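Local coordinates for amidohydrolase 3 domain-containing protein (Pyrococcus furiosus, PDB 3ICJ) that is an uncharacterized zinc-binding member of the amidohydrolase family that probably hydrolyses carbon-nitrogen bonds other than peptide bonds, at residues S474-T478 against L479-L483. Numbering follows the deposited sequence.
Sequences SAQVT and LAEDL
The amide of Gln476 and the carboxylate of Glu481 meet at the end of helix 463-477 with their planes 79° apart, so neither group lies flat on the other. Gln476 NE2 stays 3.6 Å from Glu481 OE1, too far for a direct hydrogen bond; the closer link is a water that donates to Glu481 OE2 and to the carbonyl oxygen of Gln476. The bend at chi2 of Glu481 (-58°) turns its carboxylate back toward that water and the helix end. The same Gln476 O also accepts a hydrogen bond from Leu479 N, 3.2 Å from Gln476 O and well above the carbonyl plane rather than on a lone pair. With the straighter bond from Ala480 N to Ala475 O, 2.9 Å long, this makes a Schellman motif, a classic way of ending a helix, and Leu479 is its C-prime residue with a positive phi of 53°. Thr478 closes the last turn: OG1, lying beside its own backbone N, reaches Ser474 O at 2.8 Å, while Thr478 N approaches that oxygen from the opposite face. Beyond the motif, a type I turn from Ala480 to Leu483 brings Leu483 CB to 4.1 Å from Ala475 CB, and Leu483 O is buried with no polar partner. Phe98 and Phe266, from strands 92-102 and 264-269, cover this apolar side, and within that turn Asp482 OD2 makes salt bridges with Arg64 and Arg491.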
ATOM      1  N   SER A 474      -1.634 -12.420   0.511  1.00 36.20           N
ATOM      2  CA  SER A 474      -0.829 -11.308   0.960  1.00 36.63           C
ATOM      3  C   SER A 474       0.258 -11.693   1.970  1.00 41.58           C
ATOM      4  O   SER A 474       1.399 -11.246   1.849  1.00 40.16           O
ATOM      5  CB  SER A 474      -1.742 -10.251   1.549  1.00 37.08           C
ATOM      6  OG  SER A 474      -2.354  -9.493   0.521  1.00 44.61           O
ATOM      7  N   ALA A 475      -0.097 -12.525   2.945  1.00 39.04           N
ATOM      8  CA  ALA A 475       0.859 -13.009   3.931  1.00 35.92           C
ATOM      9  C   ALA A 475       2.022 -13.744   3.290  1.00 36.10           C
ATOM     10  O   ALA A 475       3.181 -13.488   3.621  1.00 37.47           O
ATOM     11  CB  ALA A 475       0.164 -13.904   4.956  1.00 35.13           C
ATOM     12  N   GLN A 476       1.716 -14.640   2.350  1.00 37.00           N
ATOM     13  CA  GLN A 476       2.762 -15.406   1.644  1.00 40.53           C
ATOM     14  C   GLN A 476       3.655 -14.525   0.809  1.00 37.59           C
ATOM     15  O   GLN A 476       4.850 -14.745   0.746  1.00 39.50           O
ATOM     16  CB  GLN A 476       2.164 -16.518   0.792  1.00 38.53           C
ATOM     17  CG  GLN A 476       1.603 -17.616   1.660  1.00 49.22           C
ATOM     18  CD  GLN A 476       1.833 -18.968   1.079  1.00 66.39           C
ATOM     19  OE1 GLN A 476       1.067 -19.436   0.226  1.00 61.08           O
ATOM     20  NE2 GLN A 476       2.893 -19.626   1.540  1.00 70.00           N
ATOM     21  N   VAL A 477       3.062 -13.498   0.216  1.00 35.02           N
ATOM     22  CA  VAL A 477       3.773 -12.552  -0.624  1.00 35.86           C
ATOM     23  C   VAL A 477       4.722 -11.697   0.224  1.00 37.49           C
ATOM     24  O   VAL A 477       5.787 -11.296  -0.248  1.00 38.98           O
ATOM     25  CB  VAL A 477       2.743 -11.765  -1.482  1.00 39.17           C
ATOM     26  CG1 VAL A 477       3.250 -10.426  -1.939  1.00 40.76           C
ATOM     27  CG2 VAL A 477       2.356 -12.650  -2.671  1.00 34.32           C
ATOM     28  N   THR A 478       4.355 -11.500   1.500  1.00 35.43           N
ATOM     29  CA  THR A 478       5.148 -10.743   2.472  1.00 34.25           C
ATOM     30  C   THR A 478       6.006 -11.662   3.399  1.00 33.53           C
ATOM     31  O   THR A 478       6.495 -11.223   4.445  1.00 37.52           O
ATOM     32  CB  THR A 478       4.199  -9.790   3.277  1.00 33.29           C
ATOM     33  OG1 THR A 478       3.254  -9.178   2.362  1.00 34.56           O
ATOM     34  CG2 THR A 478       4.969  -8.659   3.969  1.00 46.29           C
ATOM     35  N   LEU A 479       6.169 -12.933   3.011  1.00 34.54           N
ATOM     36  CA  LEU A 479       6.996 -13.910   3.745  1.00 39.17           C
ATOM     37  C   LEU A 479       6.643 -14.039   5.234  1.00 42.15           C
ATOM     38  O   LEU A 479       7.528 -14.173   6.086  1.00 36.56           O
ATOM     39  CB  LEU A 479       8.486 -13.601   3.565  1.00 36.10           C
ATOM     40  CG  LEU A 479       9.014 -13.456   2.119  1.00 36.86           C
ATOM     41  CD1 LEU A 479      10.507 -13.089   2.170  1.00 39.75           C
ATOM     42  CD2 LEU A 479       8.815 -14.763   1.284  1.00 33.34           C
ATOM     43  N   ALA A 480       5.338 -14.009   5.509  1.00 39.89           N
ATOM     44  CA  ALA A 480       4.765 -14.019   6.859  1.00 36.62           C
ATOM     45  C   ALA A 480       3.971 -15.301   7.017  1.00 36.86           C
ATOM     46  O   ALA A 480       2.755 -15.326   6.787  1.00 36.60           O
ATOM     47  CB  ALA A 480       3.849 -12.819   7.023  1.00 39.84           C
ATOM     48  N   GLU A 481       4.666 -16.366   7.394  1.00 40.91           N
ATOM     49  CA  GLU A 481       4.149 -17.734   7.261  1.00 47.05           C
ATOM     50  C   GLU A 481       3.077 -18.103   8.298  1.00 41.33           C
ATOM     51  O   GLU A 481       2.322 -19.062   8.105  1.00 44.52           O
ATOM     52  CB  GLU A 481       5.306 -18.756   7.309  1.00 52.75           C
ATOM     53  CG  GLU A 481       6.433 -18.543   6.258  1.00 65.84           C
ATOM     54  CD  GLU A 481       5.955 -18.551   4.787  1.00 73.55           C
ATOM     55  OE1 GLU A 481       4.980 -19.270   4.442  1.00 69.30           O
ATOM     56  OE2 GLU A 481       6.583 -17.830   3.971  1.00 75.56           O
ATOM     57  N   ASP A 482       3.027 -17.346   9.387  1.00 31.24           N
ATOM     58  CA  ASP A 482       2.054 -17.584  10.466  1.00 32.38           C
ATOM     59  C   ASP A 482       0.895 -16.572  10.466  1.00 29.84           C
ATOM     60  O   ASP A 482       0.219 -16.394  11.480  1.00 35.20           O
ATOM     61  CB  ASP A 482       2.772 -17.627  11.823  1.00 35.32           C
ATOM     62  CG  ASP A 482       3.473 -16.321  12.173  1.00 43.78           C
ATOM     63  OD1 ASP A 482       3.662 -15.436  11.297  1.00 48.26           O
ATOM     64  OD2 ASP A 482       3.850 -16.190  13.352  1.00 45.99           O
ATOM     65  N   LEU A 483       0.663 -15.918   9.321  1.00 32.53           N
ATOM     66  CA  LEU A 483      -0.500 -15.044   9.155  1.00 30.46           C
ATOM     67  C   LEU A 483      -1.373 -15.475   7.975  1.00 31.00           C
ATOM     68  O   LEU A 483      -0.887 -16.127   7.053  1.00 32.86           O
ATOM     69  CB  LEU A 483      -0.069 -13.567   8.990  1.00 28.11           C
ATOM     70  CG  LEU A 483       0.370 -12.878  10.284  1.00 32.76           C
ATOM     71  CD1 LEU A 483       1.239 -11.673  10.026  1.00 27.70           C
ATOM     72  CD2 LEU A 483      -0.821 -12.519  11.179  1.00 30.27           C
TER
HETATM   73  O   HOH W   1       5.743 -17.240   1.235  1.00 44.96           O